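Local coordinates for protein purine nucleoside phosphorylase (Thermus thermophilus, PDB 1ODK) that probably catalyses the phosphate-dependent cleavage of purine nucleosides into free base and a ribose 1-phosphate sugar, working as a hexamer, at residues B[69-74]-B[186-191]; B[82-87]-B[230-235]. One frame throughout, in Å; residues are numbered along the deposited sequence.

Contact 1: residues B[69-74]-B[186-191]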
loop_
_atom_site.group_PDB
_atom_site.type_symbol
_atom_site.label_atom_id
_atom_site.label_comp_id
_atom_site.label_asym_id
_atom_site.label_seq_id
_atom_site.Cartn_x
_atom_site.Cartn_y
_atom_site.Cartn_z
ATOM N N SER B 69 2.121 -0.425 23.451
ATOM C CA SER B 69 2.347 -0.306 24.885
ATOM C C SER B 69 3.761 0.200 25.151
ATOM O O SER B 69 3.968 1.087 25.981
ATOM C CB SER B 69 2.145 -1.667 25.569
ATOM O OG SER B 69 2.217 -1.549 26.984
ATOM N N ALA B 70 4.737 -0.361 24.441
ATOM C CA ALA B 70 6.126 0.041 24.634
ATOM C C ALA B 70 6.352 1.494 24.233
ATOM O O ALA B 70 7.127 2.201 24.877
ATOM C CB ALA B 70 7.058 -0.876 23.839
ATOM N N ALA B 71 5.674 1.943 23.179
ATOM C CA ALA B 71 5.836 3.319 22.711
ATOM C C ALA B 71 5.332 4.303 23.750
ATOM O O ALA B 71 5.960 5.334 23.995
ATOM C CB ALA B 71 5.099 3.528 21.379
ATOM N N ILE B 72 4.196 3.988 24.361
ATOM C CA ILE B 72 3.635 4.850 25.393
ATOM C C ILE B 72 4.617 4.966 26.559
ATOM O O ILE B 72 4.841 6.055 27.087
ATOM C CB ILE B 72 2.304 4.278 25.921
ATOM C CG1 ILE B 72 1.181 4.591 24.929
ATOM C CG2 ILE B 72 2.003 4.835 27.321
ATOM C CD1 ILE B 72 -0.119 3.856 25.229
ATOM N N VAL B 73 5.195 3.835 26.958
ATOM C CA VAL B 73 6.136 3.814 28.074
ATOM C C VAL B 73 7.432 4.549 27.737
ATOM O O VAL B 73 7.948 5.318 28.554
ATOM C CB VAL B 73 6.447 2.358 28.507
ATOM C CG1 VAL B 73 7.528 2.343 29.594
ATOM C CG2 VAL B 73 5.184 1.700 29.032
ATOM N N VAL B 74 7.948 4.329 26.534
ATOM C CA VAL B 74 9.176 4.992 26.099
ATOM C C VAL B 74 8.974 6.511 26.011
ATOM O O VAL B 74 9.791 7.277 26.519
ATOM C CB VAL B 74 9.644 4.439 24.723
ATOM C CG1 VAL B 74 10.794 5.271 24.175
ATOM C CG2 VAL B 74 10.086 2.990 24.876
ATOM N N PHE B 186 13.531 1.624 18.836
ATOM C CA PHE B 186 14.588 2.123 17.960
ATOM C C PHE B 186 14.157 3.410 17.262
ATOM O O PHE B 186 14.910 4.383 17.227
ATOM C CB PHE B 186 14.964 1.052 16.923
ATOM C CG PHE B 186 15.687 -0.143 17.506
ATOM C CD1 PHE B 186 15.900 -1.285 16.739
ATOM C CD2 PHE B 186 16.162 -0.122 18.819
ATOM C CE1 PHE B 186 16.574 -2.391 17.265
ATOM C CE2 PHE B 186 16.836 -1.217 19.356
ATOM C CZ PHE B 186 17.041 -2.355 18.577
ATOM N N LEU B 187 12.947 3.409 16.708
ATOM C CA LEU B 187 12.420 4.586 16.027
ATOM C C LEU B 187 12.357 5.771 16.983
ATOM O O LEU B 187 12.832 6.867 16.668
ATOM C CB LEU B 187 11.014 4.304 15.479
ATOM C CG LEU B 187 10.296 5.508 14.856
ATOM C CD1 LEU B 187 11.094 5.998 13.660
ATOM C CD2 LEU B 187 8.877 5.126 14.440
ATOM N N LEU B 188 11.767 5.555 18.154
ATOM C CA LEU B 188 11.644 6.629 19.130
ATOM C C LEU B 188 13.002 7.117 19.617
ATOM O O LEU B 188 13.153 8.287 19.969
ATOM C CB LEU B 188 10.777 6.177 20.311
ATOM C CG LEU B 188 9.289 6.076 19.944
ATOM C CD1 LEU B 188 8.499 5.489 21.106
ATOM C CD2 LEU B 188 8.756 7.464 19.577
ATOM N N GLY B 189 13.988 6.226 19.640
ATOM C CA GLY B 189 15.317 6.628 20.065
ATOM C C GLY B 189 15.831 7.724 19.144
ATOM O O GLY B 189 16.374 8.742 19.594
ATOM N N ARG B 190 15.658 7.528 17.841
ATOM C CA ARG B 190 16.102 8.528 16.877
ATOM C C ARG B 190 15.216 9.780 16.900
ATOM O O ARG B 190 15.718 10.906 16.897
ATOM C CB ARG B 190 16.136 7.930 15.465
ATOM C CG ARG B 190 17.264 6.919 15.229
ATOM C CD ARG B 190 18.624 7.533 15.558
ATOM N NE ARG B 190 19.710 6.987 14.749
ATOM C CZ ARG B 190 20.264 5.792 14.928
ATOM N NH1 ARG B 190 19.842 4.997 15.903
ATOM N NH2 ARG B 190 21.247 5.391 14.127
ATOM N N MET B 191 13.902 9.587 16.939
ATOM C CA MET B 191 12.973 10.718 16.953
ATOM C C MET B 191 13.133 11.623 18.171
ATOM O O MET B 191 13.053 12.852 18.063
ATOM C CB MET B 191 11.520 10.223 16.918
ATOM C CG MET B 191 11.074 9.571 15.612
ATOM S SD MET B 191 9.380 8.945 15.757
ATOM C CE MET B 191 8.450 10.471 15.803
#
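Segments 69-74 and 186-191, each within a helix, come nearest at V74 and L188, whose CA atoms are 7.6 Å apart. Both CA-CB bonds point into the gap. L188 does most of the reaching. Its CG lies anti to its own carbonyl carbon and CD1 lies anti to CA (chi2 174°), which carries CD1 straight out toward the other helix. This methyl settles against two residues one turn apart, A71 and V74. It lies 3.8 Å from A71 CA and 3.9 Å from A71 CB, so at that end it packs against the backbone as much as the small side chain. L188 CD1 is also 3.8 Å from V74 CG1. The same V74 methyl also sits 4.0 Å from L188 CB, so it lies alongside the leucine stem. No hydrogen bond links the segments, and the three touching residues are buried. Helix 114-120 adds T115 against A71 and Y119 against L188. Other faces of the two helices meet neighbouring subunits: R190 NH2 hydrogen-bonds to OE1 of Q107 of a second subunit, and I72 packs on F159 of a third. This is apolar helix-helix packing beside the central sheet of the phosphorylase superfamily's alpha/beta fold.

Contact 2: residues B[82-87]-B[230-235]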
loop_
_atom_site.group_PDB
_atom_site.type_symbol
_atom_site.label_atom_id
_atom_site.label_comp_id
_atom_site.label_asym_id
_atom_site.label_seq_id
_atom_site.Cartn_x
_atom_site.Cartn_y
_atom_site.Cartn_z
ATOM N N ALA B 82 14.737 9.758 30.937
ATOM C CA ALA B 82 15.490 8.598 30.467
ATOM C C ALA B 82 16.328 9.011 29.258
ATOM O O ALA B 82 15.842 9.713 28.369
ATOM C CB ALA B 82 14.537 7.452 30.098
ATOM N N ARG B 83 17.585 8.573 29.233
ATOM C CA ARG B 83 18.508 8.913 28.151
ATOM C C ARG B 83 19.095 7.687 27.459
ATOM O O ARG B 83 19.427 7.732 26.275
ATOM C CB ARG B 83 19.641 9.783 28.701
ATOM C CG ARG B 83 19.154 11.124 29.220
ATOM C CD ARG B 83 18.692 12.011 28.071
ATOM N NE ARG B 83 17.633 12.936 28.468
ATOM C CZ ARG B 83 17.712 13.789 29.487
ATOM N NH1 ARG B 83 18.810 13.845 30.230
ATOM N NH2 ARG B 83 16.683 14.582 29.766
ATOM N N VAL B 84 19.232 6.601 28.212
ATOM C CA VAL B 84 19.760 5.347 27.691
ATOM C C VAL B 84 18.744 4.264 28.048
ATOM O O VAL B 84 18.537 3.963 29.223
ATOM C CB VAL B 84 21.131 5.016 28.325
ATOM C CG1 VAL B 84 21.655 3.703 27.782
ATOM C CG2 VAL B 84 22.122 6.143 28.033
ATOM N N LEU B 85 18.106 3.684 27.035
ATOM C CA LEU B 85 17.091 2.666 27.277
ATOM C C LEU B 85 17.387 1.364 26.557
ATOM O O LEU B 85 17.475 1.327 25.326
ATOM C CB LEU B 85 15.711 3.185 26.852
ATOM C CG LEU B 85 15.283 4.525 27.458
ATOM C CD1 LEU B 85 15.941 5.656 26.684
ATOM C CD2 LEU B 85 13.771 4.677 27.392
ATOM N N VAL B 86 17.526 0.293 27.330
ATOM C CA VAL B 86 17.827 -1.009 26.758
ATOM C C VAL B 86 16.726 -2.026 27.011
ATOM O O VAL B 86 16.442 -2.391 28.156
ATOM C CB VAL B 86 19.170 -1.561 27.308
ATOM C CG1 VAL B 86 19.433 -2.968 26.769
ATOM C CG2 VAL B 86 20.309 -0.624 26.914
ATOM N N ARG B 87 16.091 -2.471 25.933
ATOM C CA ARG B 87 15.051 -3.477 26.052
ATOM C C ARG B 87 15.697 -4.821 26.357
ATOM O O ARG B 87 16.719 -5.182 25.773
ATOM C CB ARG B 87 14.241 -3.595 24.751
ATOM C CG ARG B 87 13.378 -4.866 24.677
ATOM C CD ARG B 87 12.400 -4.838 23.505
ATOM N NE ARG B 87 11.977 -6.183 23.101
ATOM C CZ ARG B 87 11.284 -7.023 23.862
ATOM N NH1 ARG B 87 10.913 -6.669 25.089
ATOM N NH2 ARG B 87 10.973 -8.227 23.399
ATOM N N GLU B 230 25.701 -4.174 32.478
ATOM C CA GLU B 230 27.099 -3.863 32.222
ATOM C C GLU B 230 27.229 -2.885 31.056
ATOM O O GLU B 230 28.047 -1.961 31.087
ATOM C CB GLU B 230 27.866 -5.148 31.910
ATOM C CG GLU B 230 28.050 -6.042 33.117
ATOM C CD GLU B 230 28.887 -5.374 34.190
ATOM O OE1 GLU B 230 28.404 -5.229 35.331
ATOM O OE2 GLU B 230 30.034 -4.988 33.886
ATOM N N ALA B 231 26.406 -3.088 30.034
ATOM C CA ALA B 231 26.425 -2.240 28.850
ATOM C C ALA B 231 26.005 -0.791 29.100
ATOM O O ALA B 231 26.660 0.137 28.618
ATOM C CB ALA B 231 25.539 -2.858 27.758
ATOM N N VAL B 232 24.920 -0.584 29.846
ATOM C CA VAL B 232 24.457 0.782 30.090
ATOM C C VAL B 232 25.443 1.609 30.895
ATOM O O VAL B 232 25.420 2.838 30.834
ATOM C CB VAL B 232 23.070 0.828 30.795
ATOM C CG1 VAL B 232 22.013 0.233 29.883
ATOM C CG2 VAL B 232 23.114 0.097 32.124
ATOM N N LEU B 233 26.308 0.941 31.647
ATOM C CA LEU B 233 27.310 1.651 32.428
ATOM C C LEU B 233 28.449 2.094 31.509
ATOM O O LEU B 233 29.194 3.016 31.831
ATOM C CB LEU B 233 27.849 0.755 33.549
ATOM C CG LEU B 233 27.217 0.951 34.937
ATOM C CD1 LEU B 233 25.706 0.833 34.857
ATOM C CD2 LEU B 233 27.794 -0.076 35.899
ATOM N N GLU B 234 28.558 1.439 30.354
ATOM C CA GLU B 234 29.597 1.737 29.367
ATOM C C GLU B 234 29.270 2.972 28.537
ATOM O O GLU B 234 30.126 3.495 27.829
ATOM C CB GLU B 234 29.776 0.550 28.420
ATOM C CG GLU B 234 30.165 -0.741 29.100
ATOM C CD GLU B 234 31.638 -0.800 29.432
ATOM O OE1 GLU B 234 32.148 0.142 30.077
ATOM O OE2 GLU B 234 32.287 -1.796 29.049
ATOM N N VAL B 235 28.024 3.423 28.610
ATOM C CA VAL B 235 27.596 4.590 27.853
ATOM C C VAL B 235 27.095 5.687 28.783
ATOM O O VAL B 235 27.079 6.859 28.350
ATOM C CB VAL B 235 26.476 4.229 26.845
ATOM C CG1 VAL B 235 27.007 3.250 25.806
ATOM C CG2 VAL B 235 25.288 3.624 27.575
ATOM O OXT VAL B 235 26.715 5.358 29.928
#
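V84 and V86 both hold CG1 anti to the backbone N (chi1 179° in V84), yet they present different methyls to V232 and V235. V84 offers chiefly CG1, and V86 offers CG2, the branch anti to its carbonyl carbon. V232 answers with CG1, also anti to its carbonyl carbon (chi1 -64°). V235 has a similar first torsion but uses its other branch: CG2, placed between the backbone N and the carbonyl carbon, does the touching.

The two segments come nearest at V84 and V232, whose CA atoms are 7.0 Å apart. V232 CG1 rests over the gap between the two strand valines. It is 3.5 Å from V86 CG2, a close methyl contact, and 4.1 Å from V84 CG1. V235 CG2 lies over the fork of V84, 3.6 Å from V84 CG1 and 4.1 Å from V84 CG2. V84 therefore meets both valines, V232 of the helix and V235 at the chain terminus. L85, between V84 and V86, turns its CB away from this helix. Helix 131-144 extends the apolar patch, with V133 against V86 and L137 against A231.

Polar groups close to the patch have partners of their own. R16 forms a salt bridge from NH1 to OXT of V235 and a hydrogen bond from NE to the carbonyl oxygen of V232. It thus ties the terminal carboxylate to the backbone at V232, where its positive charge probably offsets the negative charge gathered there. E230 forms a salt bridge with K54. Between the segments themselves there is no hydrogen bond or salt bridge. Across the contact the attachment is apolar, methyl against methyl; V84, V86 and V232 are buried and V235 is partly exposed, with R16 among the polar anchors of the chain end.

In the fold
From the N terminus, the chain runs through helix 67-79 and, after a short connection, into strand 84-93, so the first halves of both contacts are neighbours in sequence. Contact 1 closes first, when segment 186-191 returns to segment 69-74 after 111 residues. The chain continues through strand 195-205, which pairs in parallel with strand 84-93, and into helix 214-233. Contact 2 closes there, at the C terminus, with 142 residues between its segments. The two loops cross, since their segments alternate. The centres of contact 1 and contact 2 lie about 15 Å apart, and the two do not touch. Contact 1 joins two helices; contact 2 fastens the last helix to a central strand of the sheet.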